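Local coordinates for DUF3299 domain-containing protein (Pseudomonas aeruginosa, PDB 4HSP) that is of unknown function but belongs to the DUF3299 family, with a mixed beta sheet consistent with an OB-type fold, at residues Ala2-Thr7 with Asp53-Lys58; Ala21-His26 with Ile87-Pro92; Tyr62-Glu67 with Leu78-Tyr83. All coordinates share one frame; numbering follows the deposited sequence.

Overall arrangement
Contacts 1 and 3 both use strand 55-68, which pairs in parallel with strand 4-5 in contact 1 and antiparallel with strand 73-80 in contact 3. Contact 3 is buried, its centre about 5 Å from that of the chain, and combines four backbone bonds with aromatic and aliphatic packing. Contact 1 lies about 15 Å out and is only partly buried; there three backbone bonds are joined by a charged guanidinium and a bound sulfate. Contact 2, also buried although its centre lies about 14 Å from the chain's, joins two irregular loops by van der Waals packing and one water. It touches contact 3 through Val89 and Tyr82, and all three contacts reach the second subunit.

Contact 1 (Ala2-Thr7 with Asp53-Lys58); sequences APRELT and DGIEAK. With SO4 (sulfate ion), chain B; EDO (1,2-ethanediol), chain C; EDO (1,2-ethanediol), chain D.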
ATOM      1  N   ALA A   2     -18.881  21.664 -18.435  1.00 77.45           N
ATOM      2  CA  ALA A   2     -17.472  21.341 -18.269  1.00 73.89           C
ATOM      3  C   ALA A   2     -16.919  21.943 -16.969  1.00 74.57           C
ATOM      4  O   ALA A   2     -17.135  23.128 -16.712  1.00 76.07           O
ATOM      5  CB  ALA A   2     -16.677  21.846 -19.462  1.00 74.34           C
ATOM      6  N   PRO A   3     -16.231  21.163 -16.115  1.00 66.25           N
ATOM      7  CA  PRO A   3     -15.720  21.747 -14.872  1.00 63.53           C
ATOM      8  C   PRO A   3     -14.527  22.678 -15.087  1.00 65.22           C
ATOM      9  O   PRO A   3     -13.698  22.453 -15.982  1.00 64.78           O
ATOM     10  CB  PRO A   3     -15.323  20.527 -14.046  1.00 64.05           C
ATOM     11  CG  PRO A   3     -15.030  19.481 -15.048  1.00 69.04           C
ATOM     12  CD  PRO A   3     -15.903  19.727 -16.218  1.00 66.96           C
ATOM     13  N   ARG A   4     -14.465  23.740 -14.251  1.00 59.85           N
ATOM     14  CA  ARG A   4     -13.357  24.706 -14.161  1.00 56.94           C
ATOM     15  C   ARG A   4     -12.257  24.011 -13.386  1.00 56.96           C
ATOM     16  O   ARG A   4     -12.494  23.608 -12.253  1.00 53.89           O
ATOM     17  CB  ARG A   4     -13.782  26.017 -13.419  1.00 55.08           C
ATOM     18  CG  ARG A   4     -14.898  26.814 -14.078  1.00 77.25           C
ATOM     19  CD  ARG A   4     -15.955  27.391 -13.128  1.00 88.29           C
ATOM     20  NE  ARG A   4     -15.711  28.798 -12.781  1.00 93.62           N
ATOM     21  CZ  ARG A   4     -16.645  29.747 -12.693  1.00 98.65           C
ATOM     22  NH1 ARG A   4     -17.918  29.468 -12.958  1.00 84.45           N
ATOM     23  NH2 ARG A   4     -16.310  30.987 -12.357  1.00 78.58           N
ATOM     24  N   GLU A   5     -11.079  23.827 -13.977  1.00 53.97           N
ATOM     25  CA  GLU A   5      -9.959  23.229 -13.257  1.00 50.51           C
ATOM     26  C   GLU A   5      -9.417  24.229 -12.249  1.00 53.81           C
ATOM     27  O   GLU A   5      -9.199  25.387 -12.567  1.00 55.40           O
ATOM     28  CB  GLU A   5      -8.853  22.746 -14.197  1.00 50.72           C
ATOM     29  CG  GLU A   5      -7.714  22.072 -13.447  1.00 58.51           C
ATOM     30  CD  GLU A   5      -6.512  21.618 -14.246  1.00 69.93           C
ATOM     31  OE1 GLU A   5      -6.594  21.556 -15.493  1.00 58.88           O
ATOM     32  OE2 GLU A   5      -5.493  21.280 -13.607  1.00 62.05           O
ATOM     33  N   LEU A   6      -9.208  23.767 -11.033  1.00 50.75           N
ATOM     34  CA  LEU A   6      -8.645  24.553  -9.944  1.00 49.46           C
ATOM     35  C   LEU A   6      -7.274  24.026  -9.554  1.00 49.78           C
ATOM     36  O   LEU A   6      -6.944  22.882  -9.847  1.00 47.53           O
ATOM     37  CB  LEU A   6      -9.576  24.507  -8.712  1.00 49.44           C
ATOM     38  CG  LEU A   6     -11.009  25.074  -8.856  1.00 54.64           C
ATOM     39  CD1 LEU A   6     -11.744  24.961  -7.518  1.00 54.75           C
ATOM     40  CD2 LEU A   6     -10.993  26.523  -9.340  1.00 53.59           C
ATOM     41  N   THR A   7      -6.459  24.887  -8.932  1.00 45.98           N
ATOM     42  CA  THR A   7      -5.192  24.531  -8.304  1.00 43.75           C
ATOM     43  C   THR A   7      -5.443  24.711  -6.820  1.00 49.96           C
ATOM     44  O   THR A   7      -6.344  25.467  -6.457  1.00 51.50           O
ATOM     45  CB  THR A   7      -4.020  25.363  -8.821  1.00 49.59           C
ATOM     46  OG1 THR A   7      -4.132  26.705  -8.327  1.00 53.09           O
ATOM     47  CG2 THR A   7      -3.875  25.323 -10.350  1.00 45.87           C
ATOM     48  N   ASP A  53     -18.093  29.558  -4.659  1.00 61.85           N
ATOM     49  CA  ASP A  53     -19.349  28.932  -4.247  1.00 64.02           C
ATOM     50  C   ASP A  53     -20.300  28.695  -5.399  1.00 68.95           C
ATOM     51  O   ASP A  53     -20.668  29.634  -6.098  1.00 71.73           O
ATOM     52  CB  ASP A  53     -20.059  29.747  -3.144  1.00 67.79           C
ATOM     53  CG  ASP A  53     -21.187  28.998  -2.433  1.00 77.70           C
ATOM     54  OD1 ASP A  53     -20.918  27.916  -1.859  1.00 76.89           O
ATOM     55  OD2 ASP A  53     -22.331  29.515  -2.420  1.00 85.81           O
ATOM     56  N   GLY A  54     -20.703  27.439  -5.563  1.00 63.16           N
ATOM     57  CA  GLY A  54     -21.667  27.025  -6.579  1.00 63.34           C
ATOM     58  C   GLY A  54     -21.113  26.655  -7.933  1.00 64.92           C
ATOM     59  O   GLY A  54     -21.880  26.293  -8.819  1.00 66.49           O
ATOM     60  N   ILE A  55     -19.796  26.726  -8.127  1.00 60.18           N
ATOM     61  CA  ILE A  55     -19.246  26.419  -9.456  1.00 59.22           C
ATOM     62  C   ILE A  55     -19.099  24.894  -9.658  1.00 63.98           C
ATOM     63  O   ILE A  55     -19.133  24.130  -8.692  1.00 61.93           O
ATOM     64  CB  ILE A  55     -17.890  27.170  -9.715  1.00 59.01           C
ATOM     65  CG1 ILE A  55     -16.713  26.533  -8.941  1.00 55.43           C
ATOM     66  CG2 ILE A  55     -18.003  28.709  -9.497  1.00 57.36           C
ATOM     67  CD1 ILE A  55     -15.389  26.901  -9.431  1.00 53.91           C
ATOM     68  N   GLU A  56     -18.942  24.472 -10.923  1.00 61.43           N
ATOM     69  CA  GLU A  56     -18.615  23.102 -11.318  1.00 60.71           C
ATOM     70  C   GLU A  56     -17.098  23.096 -11.380  1.00 61.23           C
ATOM     71  O   GLU A  56     -16.525  23.802 -12.203  1.00 61.39           O
ATOM     72  CB  GLU A  56     -19.288  22.741 -12.670  1.00 64.45           C
ATOM     73  CG  GLU A  56     -19.791  21.309 -12.796  1.00 78.97           C
ATOM     74  CD  GLU A  56     -20.839  20.854 -11.790  1.00 96.18           C
ATOM     75  OE1 GLU A  56     -21.660  21.693 -11.344  1.00 77.36           O
ATOM     76  OE2 GLU A  56     -20.850  19.643 -11.468  1.00 89.57           O
ATOM     77  N   ALA A  57     -16.435  22.424 -10.449  1.00 56.13           N
ATOM     78  CA  ALA A  57     -14.962  22.468 -10.378  1.00 53.68           C
ATOM     79  C   ALA A  57     -14.305  21.099 -10.536  1.00 57.54           C
ATOM     80  O   ALA A  57     -14.972  20.078 -10.456  1.00 58.69           O
ATOM     81  CB  ALA A  57     -14.519  23.105  -9.067  1.00 52.39           C
ATOM     82  N   LYS A  58     -12.993  21.100 -10.774  1.00 53.32           N
ATOM     83  CA  LYS A  58     -12.150  19.916 -10.956  1.00 52.80           C
ATOM     84  C   LYS A  58     -10.835  20.188 -10.213  1.00 56.32           C
ATOM     85  O   LYS A  58     -10.157  21.190 -10.455  1.00 54.16           O
ATOM     86  CB  LYS A  58     -11.958  19.666 -12.458  1.00 55.76           C
ATOM     87  CG  LYS A  58     -11.024  18.543 -12.855  1.00 58.66           C
ATOM     88  CD  LYS A  58     -10.650  18.741 -14.320  1.00 64.73           C
ATOM     89  CE  LYS A  58      -9.969  17.553 -14.933  1.00 76.51           C
ATOM     90  NZ  LYS A  58      -9.558  17.847 -16.327  1.00 87.86           N
TER
HETATM   91  S   SO4 B 201     -20.476  27.419 -13.279  0.50 66.04           S
HETATM   92  O1  SO4 B 201     -20.809  26.243 -14.088  0.50 66.85           O
HETATM   93  O2  SO4 B 201     -19.235  27.091 -12.603  0.50 69.84           O
HETATM   94  O3  SO4 B 201     -20.225  28.615 -14.092  0.50 64.29           O
HETATM   95  O4  SO4 B 201     -21.565  27.665 -12.328  0.50 65.74           O
HETATM   96  C1  EDO C 202     -11.611  28.876 -12.481  1.00 86.15           C
HETATM   97  O1  EDO C 202     -10.255  28.600 -12.891  1.00 85.61           O
HETATM   98  C2  EDO C 202     -11.717  30.108 -11.518  1.00 84.74           C
HETATM   99  O2  EDO C 202     -13.059  30.265 -11.032  1.00 83.21           O
HETATM  100  C1  EDO D 203      -5.633  25.324 -14.352  1.00 66.82           C
HETATM  101  O1  EDO D 203      -5.747  25.626 -15.730  1.00 69.59           O
HETATM  102  C2  EDO D 203      -5.428  26.621 -13.548  1.00 68.37           C
HETATM  103  O2  EDO D 203      -6.635  26.954 -12.879  1.00 70.17           O
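Arg4 makes two of the three backbone hydrogen bonds, using its N and O to reach the residues flanking Ala57. Its N donates to Glu56 O at 2.9 Å, and its O accepts from Lys58 N at 3.0 Å. Further on, Leu6 N reaches Lys58 O at 2.8 Å in a nearly straight bond, the angle at the hydrogen being 171°. The Lys58 N bond is more bent, at 136°, and Arg4 O also receives a CA-H contact from Ala57 CA.

Arg4 with Ala57 and Glu5 with Lys58 form two parallel beta bridges: strand 4-5 pairs with the start of strand 55-68 over two residues only, the touching parts diverging by 74° end to end. On its other side that start pairs with strand 120-122, where Gly54 and Ile55 both face Phe121 in a G1 beta bulge.

The side chain of Arg4, bent at chi2 and chi3, collects the contact's polar and face-on packing. Ile55 CG2 lies 3.5 Å from Arg4 NH1, over the centre of one guanidinium face. The sulfate, likely a crystallisation component, sits at the edge of the group with its sulfur in plane. Its O2 is gripped twice, by Arg4 NH1 at 2.7 Å and by Glu56 N at 3.1 Å, so one oxygen bridges the two segments. Glu5 and Lys58 share the other face of the sheet, but their charged ends engage different partners: Glu5 OE2 bonds His26 N of the second subunit, while Lys58 makes a cation-pi contact with Trp116.

Apolar packing completes the contact. Leu6 CD1 meets Ala57 CB at 3.7 Å, Leu6 CD2 approaches Ile55 CD1, and Pro3 CB rests against Lys58 CB at 3.8 Å.

Contact 2 (Ala21-His26 with Ile87-Pro92); sequences APLPIH and IHVPPP
Two proline-rich loops meet here, residues 21-26 and 87-92, with Val89 and Pro90 packed against Pro22, Leu23 and Pro24. Neither has regular secondary structure, although the backbone angles of Pro90 and Pro91 (phi near -58°, psi near 150°) are those of polyproline II. No direct hydrogen bond crosses between the loops. Their polar link is one water, which donates to Pro22 O at 2.9 Å and to Pro90 O at 3.1 Å, each a carbonyl of a proline.

Val89 makes most of the apolar contacts. Its CG1, placed anti to the carbonyl carbon (chi1 -72°), touches Leu23 CD2 at 3.9 Å, the two side chains crossing at a slant, and also nears Pro24 CD. The same CG1 lies 3.6 Å from Pro22 O, so the carbonyl that accepts the water is also flanked by a methyl. Beside this, the rings of Pro24 and Pro90 meet through Pro24 CG and Pro90 CD, 3.7 Å apart.

Pro24 O is hydrogen-bonded to Tyr145 OH of the second subunit. Ile25 is the N-cap of helix 26-34, so the packing lies just ahead of that helix, against the loop running from strand 73-80 to strand 98-102.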
ATOM      1  N   ALA A  21       4.678  23.992   5.121  1.00 56.61           N
ATOM      2  CA  ALA A  21       5.441  22.812   4.736  1.00 55.34           C
ATOM      3  C   ALA A  21       4.622  21.555   5.036  1.00 56.56           C
ATOM      4  O   ALA A  21       4.133  21.375   6.168  1.00 55.97           O
ATOM      5  CB  ALA A  21       6.781  22.757   5.483  1.00 55.90           C
ATOM      6  N   PRO A  22       4.442  20.711   3.999  1.00 50.70           N
ATOM      7  CA  PRO A  22       3.681  19.465   4.167  1.00 49.79           C
ATOM      8  C   PRO A  22       4.383  18.467   5.099  1.00 54.53           C
ATOM      9  O   PRO A  22       3.712  17.566   5.596  1.00 56.65           O
ATOM     10  CB  PRO A  22       3.581  18.922   2.731  1.00 50.19           C
ATOM     11  CG  PRO A  22       3.813  20.089   1.859  1.00 53.47           C
ATOM     12  CD  PRO A  22       4.875  20.862   2.600  1.00 50.76           C
ATOM     13  N   LEU A  23       5.722  18.613   5.313  1.00 48.32           N
ATOM     14  CA  LEU A  23       6.532  17.803   6.222  1.00 47.34           C
ATOM     15  C   LEU A  23       7.076  18.687   7.323  1.00 51.66           C
ATOM     16  O   LEU A  23       8.172  19.232   7.151  1.00 51.97           O
ATOM     17  CB  LEU A  23       7.696  17.122   5.494  1.00 47.98           C
ATOM     18  CG  LEU A  23       7.412  15.835   4.771  1.00 52.43           C
ATOM     19  CD1 LEU A  23       8.500  15.570   3.767  1.00 52.77           C
ATOM     20  CD2 LEU A  23       7.254  14.668   5.768  1.00 51.41           C
ATOM     21  N   PRO A  24       6.335  18.871   8.445  1.00 48.53           N
ATOM     22  CA  PRO A  24       6.818  19.757   9.523  1.00 48.63           C
ATOM     23  C   PRO A  24       8.177  19.387  10.120  1.00 51.44           C
ATOM     24  O   PRO A  24       8.541  18.225  10.182  1.00 52.73           O
ATOM     25  CB  PRO A  24       5.754  19.610  10.617  1.00 50.52           C
ATOM     26  CG  PRO A  24       4.602  19.078   9.978  1.00 54.13           C
ATOM     27  CD  PRO A  24       5.000  18.328   8.760  1.00 49.90           C
ATOM     28  N   ILE A  25       8.879  20.385  10.645  1.00 46.32           N
ATOM     29  CA  ILE A  25      10.138  20.185  11.349  1.00 46.61           C
ATOM     30  C   ILE A  25       9.863  19.302  12.565  1.00 53.50           C
ATOM     31  O   ILE A  25       8.728  19.272  13.069  1.00 53.92           O
ATOM     32  CB  ILE A  25      10.834  21.512  11.725  1.00 48.27           C
ATOM     33  CG1 ILE A  25       9.916  22.427  12.549  1.00 46.95           C
ATOM     34  CG2 ILE A  25      11.386  22.203  10.469  1.00 46.16           C
ATOM     35  CD1 ILE A  25      10.695  23.470  13.445  1.00 45.40           C
ATOM     36  N   HIS A  26      10.871  18.546  12.970  1.00 51.58           N
ATOM     37  CA  HIS A  26      10.827  17.566  14.044  1.00 54.54           C
ATOM     38  C   HIS A  26      10.218  18.104  15.342  1.00 58.20           C
ATOM     39  O   HIS A  26       9.342  17.458  15.914  1.00 57.51           O
ATOM     40  CB  HIS A  26      12.245  17.055  14.312  1.00 57.99           C
ATOM     41  CG  HIS A  26      12.320  16.048  15.403  1.00 63.90           C
ATOM     42  ND1 HIS A  26      12.009  14.722  15.176  1.00 66.65           N
ATOM     43  CD2 HIS A  26      12.710  16.201  16.692  1.00 68.60           C
ATOM     44  CE1 HIS A  26      12.230  14.101  16.324  1.00 68.58           C
ATOM     45  NE2 HIS A  26      12.628  14.960  17.276  1.00 69.85           N
ATOM     46  N   ILE A  87      -2.882  11.593   8.596  1.00 67.56           N
ATOM     47  CA  ILE A  87      -2.463  10.268   9.061  1.00 67.57           C
ATOM     48  C   ILE A  87      -0.985  10.222   9.430  1.00 68.52           C
ATOM     49  O   ILE A  87      -0.656   9.908  10.572  1.00 70.08           O
ATOM     50  CB  ILE A  87      -2.807   9.214   7.962  1.00 72.03           C
ATOM     51  CG1 ILE A  87      -4.334   9.138   7.716  1.00 72.71           C
ATOM     52  CG2 ILE A  87      -2.205   7.832   8.253  1.00 75.11           C
ATOM     53  CD1 ILE A  87      -4.723   9.666   6.377  1.00 84.96           C
ATOM     54  N   HIS A  88      -0.104  10.479   8.464  1.00 62.61           N
ATOM     55  CA  HIS A  88       1.342  10.411   8.654  1.00 62.76           C
ATOM     56  C   HIS A  88       1.952  11.761   9.027  1.00 61.66           C
ATOM     57  O   HIS A  88       2.989  11.799   9.682  1.00 61.80           O
ATOM     58  CB  HIS A  88       2.015   9.833   7.401  1.00 65.11           C
ATOM     59  CG  HIS A  88       1.637   8.402   7.137  1.00 71.34           C
ATOM     60  ND1 HIS A  88       1.241   7.979   5.874  1.00 73.79           N
ATOM     61  CD2 HIS A  88       1.599   7.345   7.983  1.00 75.61           C
ATOM     62  CE1 HIS A  88       0.982   6.691   5.996  1.00 75.33           C
ATOM     63  NE2 HIS A  88       1.172   6.269   7.252  1.00 76.82           N
ATOM     64  N   VAL A  89       1.296  12.850   8.644  1.00 54.88           N
ATOM     65  CA  VAL A  89       1.687  14.225   8.951  1.00 53.38           C
ATOM     66  C   VAL A  89       0.444  14.963   9.443  1.00 56.46           C
ATOM     67  O   VAL A  89      -0.661  14.511   9.129  1.00 56.08           O
ATOM     68  CB  VAL A  89       2.315  14.953   7.713  1.00 55.64           C
ATOM     69  CG1 VAL A  89       3.721  14.429   7.384  1.00 55.69           C
ATOM     70  CG2 VAL A  89       1.393  14.891   6.497  1.00 54.31           C
ATOM     71  N   PRO A  90       0.570  16.133  10.117  1.00 52.04           N
ATOM     72  CA  PRO A  90      -0.638  16.879  10.539  1.00 51.00           C
ATOM     73  C   PRO A  90      -1.585  17.272   9.399  1.00 52.47           C
ATOM     74  O   PRO A  90      -1.143  17.448   8.266  1.00 50.74           O
ATOM     75  CB  PRO A  90      -0.062  18.149  11.181  1.00 52.04           C
ATOM     76  CG  PRO A  90       1.278  17.756  11.650  1.00 57.06           C
ATOM     77  CD  PRO A  90       1.796  16.778  10.627  1.00 53.23           C
ATOM     78  N   PRO A  91      -2.896  17.450   9.683  1.00 50.31           N
ATOM     79  CA  PRO A  91      -3.824  17.890   8.623  1.00 49.94           C
ATOM     80  C   PRO A  91      -3.422  19.225   7.975  1.00 55.58           C
ATOM     81  O   PRO A  91      -2.884  20.103   8.676  1.00 56.78           O
ATOM     82  CB  PRO A  91      -5.151  18.084   9.376  1.00 51.73           C
ATOM     83  CG  PRO A  91      -5.029  17.318  10.596  1.00 56.56           C
ATOM     84  CD  PRO A  91      -3.596  17.282  10.973  1.00 52.09           C
ATOM     85  N   PRO A  92      -3.732  19.439   6.666  1.00 51.52           N
ATOM     86  CA  PRO A  92      -3.467  20.761   6.046  1.00 49.21           C
ATOM     87  C   PRO A  92      -4.389  21.850   6.623  1.00 53.19           C
ATOM     88  O   PRO A  92      -5.361  21.491   7.303  1.00 53.42           O
ATOM     89  CB  PRO A  92      -3.803  20.531   4.555  1.00 49.79           C
ATOM     90  CG  PRO A  92      -3.977  19.086   4.381  1.00 55.95           C
ATOM     91  CD  PRO A  92      -4.391  18.527   5.708  1.00 53.00           C
TER
HETATM   92  O   HOH W   1       1.513  18.516   7.151  1.00 58.32           O

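Contact 3 (Tyr62-Glu67 with Leu78-Tyr83); sequences YIVPLE and LLVPYY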
ATOM      1  N   TYR A  62      -5.274  13.692  -3.059  1.00 46.44           N
ATOM      2  CA  TYR A  62      -5.247  12.384  -2.428  1.00 46.17           C
ATOM      3  C   TYR A  62      -6.483  12.211  -1.565  1.00 49.88           C
ATOM      4  O   TYR A  62      -7.028  13.187  -1.053  1.00 48.70           O
ATOM      5  CB  TYR A  62      -3.936  12.228  -1.607  1.00 45.82           C
ATOM      6  CG  TYR A  62      -2.754  11.946  -2.507  1.00 44.78           C
ATOM      7  CD1 TYR A  62      -2.451  10.646  -2.903  1.00 47.22           C
ATOM      8  CD2 TYR A  62      -2.004  12.989  -3.061  1.00 43.89           C
ATOM      9  CE1 TYR A  62      -1.377  10.379  -3.749  1.00 47.72           C
ATOM     10  CE2 TYR A  62      -0.913  12.732  -3.893  1.00 44.02           C
ATOM     11  CZ  TYR A  62      -0.608  11.421  -4.236  1.00 50.61           C
ATOM     12  OH  TYR A  62       0.421  11.126  -5.093  1.00 52.62           O
ATOM     13  N   ILE A  63      -6.965  10.971  -1.452  1.00 50.38           N
ATOM     14  CA  ILE A  63      -8.199  10.666  -0.725  1.00 50.86           C
ATOM     15  C   ILE A  63      -7.933  10.086   0.685  1.00 55.87           C
ATOM     16  O   ILE A  63      -7.183   9.118   0.819  1.00 54.56           O
ATOM     17  CB  ILE A  63      -9.039   9.707  -1.573  1.00 54.58           C
ATOM     18  CG1 ILE A  63      -9.519  10.418  -2.871  1.00 53.84           C
ATOM     19  CG2 ILE A  63     -10.195   9.092  -0.751  1.00 54.78           C
ATOM     20  CD1 ILE A  63     -10.336   9.477  -3.865  1.00 57.96           C
ATOM     21  N   VAL A  64      -8.514  10.768   1.720  1.00 52.71           N
ATOM     22  CA  VAL A  64      -8.546  10.399   3.128  1.00 52.76           C
ATOM     23  C   VAL A  64      -9.968   9.880   3.369  1.00 58.59           C
ATOM     24  O   VAL A  64     -10.885  10.690   3.516  1.00 58.21           O
ATOM     25  CB  VAL A  64      -8.139  11.539   4.099  1.00 55.86           C
ATOM     26  CG1 VAL A  64      -8.137  11.040   5.542  1.00 55.87           C
ATOM     27  CG2 VAL A  64      -6.771  12.109   3.742  1.00 54.78           C
ATOM     28  N   PRO A  65     -10.187   8.543   3.360  1.00 57.68           N
ATOM     29  CA  PRO A  65     -11.556   8.016   3.490  1.00 59.12           C
ATOM     30  C   PRO A  65     -12.204   8.302   4.835  1.00 63.02           C
ATOM     31  O   PRO A  65     -11.527   8.278   5.874  1.00 61.31           O
ATOM     32  CB  PRO A  65     -11.384   6.512   3.274  1.00 61.90           C
ATOM     33  CG  PRO A  65      -9.980   6.234   3.519  1.00 64.52           C
ATOM     34  CD  PRO A  65      -9.210   7.446   3.176  1.00 58.85           C
ATOM     35  N   LEU A  66     -13.530   8.566   4.802  1.00 59.00           N
ATOM     36  CA  LEU A  66     -14.300   8.886   6.002  1.00 58.29           C
ATOM     37  C   LEU A  66     -15.483   7.961   6.206  1.00 64.84           C
ATOM     38  O   LEU A  66     -15.928   7.799   7.337  1.00 65.50           O
ATOM     39  CB  LEU A  66     -14.814  10.337   5.939  1.00 56.46           C
ATOM     40  CG  LEU A  66     -13.797  11.457   5.961  1.00 57.46           C
ATOM     41  CD1 LEU A  66     -14.488  12.779   5.831  1.00 56.77           C
ATOM     42  CD2 LEU A  66     -12.967  11.442   7.216  1.00 57.18           C
ATOM     43  N   GLU A  67     -16.035   7.417   5.110  1.00 63.33           N
ATOM     44  CA  GLU A  67     -17.200   6.549   5.126  1.00 67.11           C
ATOM     45  C   GLU A  67     -17.089   5.461   4.048  1.00 72.53           C
ATOM     46  O   GLU A  67     -16.684   5.761   2.918  1.00 71.59           O
ATOM     47  CB  GLU A  67     -18.468   7.398   4.891  1.00 69.85           C
ATOM     48  CG  GLU A  67     -19.723   6.866   5.557  1.00 92.63           C
ATOM     49  CD  GLU A  67     -20.451   7.884   6.416  1.00131.95           C
ATOM     50  OE1 GLU A  67     -19.827   8.422   7.363  1.00133.79           O
ATOM     51  OE2 GLU A  67     -21.649   8.139   6.145  1.00129.75           O
ATOM     52  N   LEU A  78     -12.038  13.184   2.606  1.00 52.50           N
ATOM     53  CA  LEU A  78     -11.351  14.472   2.498  1.00 48.83           C
ATOM     54  C   LEU A  78     -10.407  14.405   1.302  1.00 50.04           C
ATOM     55  O   LEU A  78      -9.674  13.424   1.157  1.00 48.67           O
ATOM     56  CB  LEU A  78     -10.566  14.839   3.770  1.00 47.14           C
ATOM     57  CG  LEU A  78     -11.297  14.863   5.127  1.00 52.00           C
ATOM     58  CD1 LEU A  78     -10.299  15.120   6.270  1.00 50.19           C
ATOM     59  CD2 LEU A  78     -12.460  15.905   5.162  1.00 51.74           C
ATOM     60  N   LEU A  79     -10.466  15.421   0.425  1.00 46.50           N
ATOM     61  CA  LEU A  79      -9.544  15.631  -0.683  1.00 44.91           C
ATOM     62  C   LEU A  79      -8.510  16.599  -0.163  1.00 48.99           C
ATOM     63  O   LEU A  79      -8.846  17.664   0.366  1.00 47.88           O
ATOM     64  CB  LEU A  79     -10.243  16.159  -1.955  1.00 45.12           C
ATOM     65  CG  LEU A  79      -9.381  16.214  -3.217  1.00 46.37           C
ATOM     66  CD1 LEU A  79      -8.974  14.764  -3.675  1.00 45.94           C
ATOM     67  CD2 LEU A  79     -10.103  16.952  -4.313  1.00 42.48           C
ATOM     68  N   VAL A  80      -7.255  16.168  -0.208  1.00 45.58           N
ATOM     69  CA  VAL A  80      -6.098  16.890   0.319  1.00 42.79           C
ATOM     70  C   VAL A  80      -5.020  16.984  -0.793  1.00 46.63           C
ATOM     71  O   VAL A  80      -5.015  16.153  -1.719  1.00 46.09           O
ATOM     72  CB  VAL A  80      -5.573  16.170   1.602  1.00 44.40           C
ATOM     73  CG1 VAL A  80      -6.566  16.311   2.767  1.00 43.32           C
ATOM     74  CG2 VAL A  80      -5.296  14.700   1.312  1.00 44.45           C
ATOM     75  N   PRO A  81      -4.085  17.950  -0.698  1.00 43.30           N
ATOM     76  CA  PRO A  81      -3.086  18.105  -1.771  1.00 43.68           C
ATOM     77  C   PRO A  81      -1.883  17.155  -1.661  1.00 51.08           C
ATOM     78  O   PRO A  81      -1.006  17.176  -2.525  1.00 52.00           O
ATOM     79  CB  PRO A  81      -2.629  19.577  -1.631  1.00 43.54           C
ATOM     80  CG  PRO A  81      -3.338  20.132  -0.434  1.00 46.95           C
ATOM     81  CD  PRO A  81      -3.935  19.012   0.325  1.00 43.49           C
ATOM     82  N   TYR A  82      -1.790  16.383  -0.587  1.00 48.45           N
ATOM     83  CA  TYR A  82      -0.657  15.496  -0.433  1.00 49.46           C
ATOM     84  C   TYR A  82      -1.062  14.240   0.288  1.00 54.21           C
ATOM     85  O   TYR A  82      -1.986  14.243   1.116  1.00 51.94           O
ATOM     86  CB  TYR A  82       0.559  16.174   0.252  1.00 50.94           C
ATOM     87  CG  TYR A  82       0.254  16.967   1.500  1.00 53.82           C
ATOM     88  CD1 TYR A  82      -0.030  18.322   1.434  1.00 55.02           C
ATOM     89  CD2 TYR A  82       0.331  16.380   2.759  1.00 57.17           C
ATOM     90  CE1 TYR A  82      -0.297  19.063   2.577  1.00 55.79           C
ATOM     91  CE2 TYR A  82       0.071  17.116   3.917  1.00 59.05           C
ATOM     92  CZ  TYR A  82      -0.236  18.463   3.818  1.00 63.83           C
ATOM     93  OH  TYR A  82      -0.497  19.223   4.936  1.00 67.53           O
ATOM     94  N   TYR A  83      -0.389  13.144  -0.088  1.00 53.14           N
ATOM     95  CA  TYR A  83      -0.612  11.848   0.498  1.00 55.93           C
ATOM     96  C   TYR A  83      -0.158  11.877   1.949  1.00 60.99           C
ATOM     97  O   TYR A  83       0.850  12.499   2.272  1.00 59.64           O
ATOM     98  CB  TYR A  83       0.136  10.781  -0.315  1.00 60.07           C
ATOM     99  CG  TYR A  83       0.104   9.403   0.302  1.00 67.02           C
ATOM    100  CD1 TYR A  83      -0.945   8.527   0.047  1.00 70.86           C
ATOM    101  CD2 TYR A  83       1.108   8.985   1.176  1.00 69.67           C
ATOM    102  CE1 TYR A  83      -1.000   7.267   0.648  1.00 75.26           C
ATOM    103  CE2 TYR A  83       1.058   7.737   1.791  1.00 72.77           C
ATOM    104  CZ  TYR A  83       0.007   6.876   1.520  1.00 85.22           C
ATOM    105  OH  TYR A  83      -0.012   5.624   2.099  1.00 93.13           O
TER
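Tyr62, on strand 55-68, meets Tyr83 just past the end of strand 73-80, its partner strand in a beta hairpin. Tyr83 CB stands over the middle of the Tyr62 ring, 3.7 Å from the ring centroid and 12° off its normal, a CH-pi contact. A chi1 of 173° sets the Tyr83 ring opposite its own backbone N, carrying it outward with its edge to the Tyr62 face; the planes stand at 75° and the centroids are 5.8 Å apart, an offset edge-to-face pair. The Tyr83 ring also stacks on Tyr83 of the second subunit.

On the sheet face that Tyr62 shares with Val64, Leu78 and Val80, aliphatic side chains pack. Val64 and Val80 cross at about a right angle, CG2 to CG2 at 3.8 Å. Leu66 CD1 meets Leu78 CD2 at 3.8 Å on a slant, and both leucines touch Tyr99 of strand 98-102.

The register is fixed by two hydrogen-bonded pairs, Tyr62 with Val80 and Val64 with Leu78, flanking the non-hydrogen-bonded pair Ile63 with Leu79. Tyr62 N donates to Val80 O at 2.8 Å; in return Tyr62 O takes Val80 N at 3.1 Å, while Val80 CG2 approaches that same Tyr62 O to 3.3 Å.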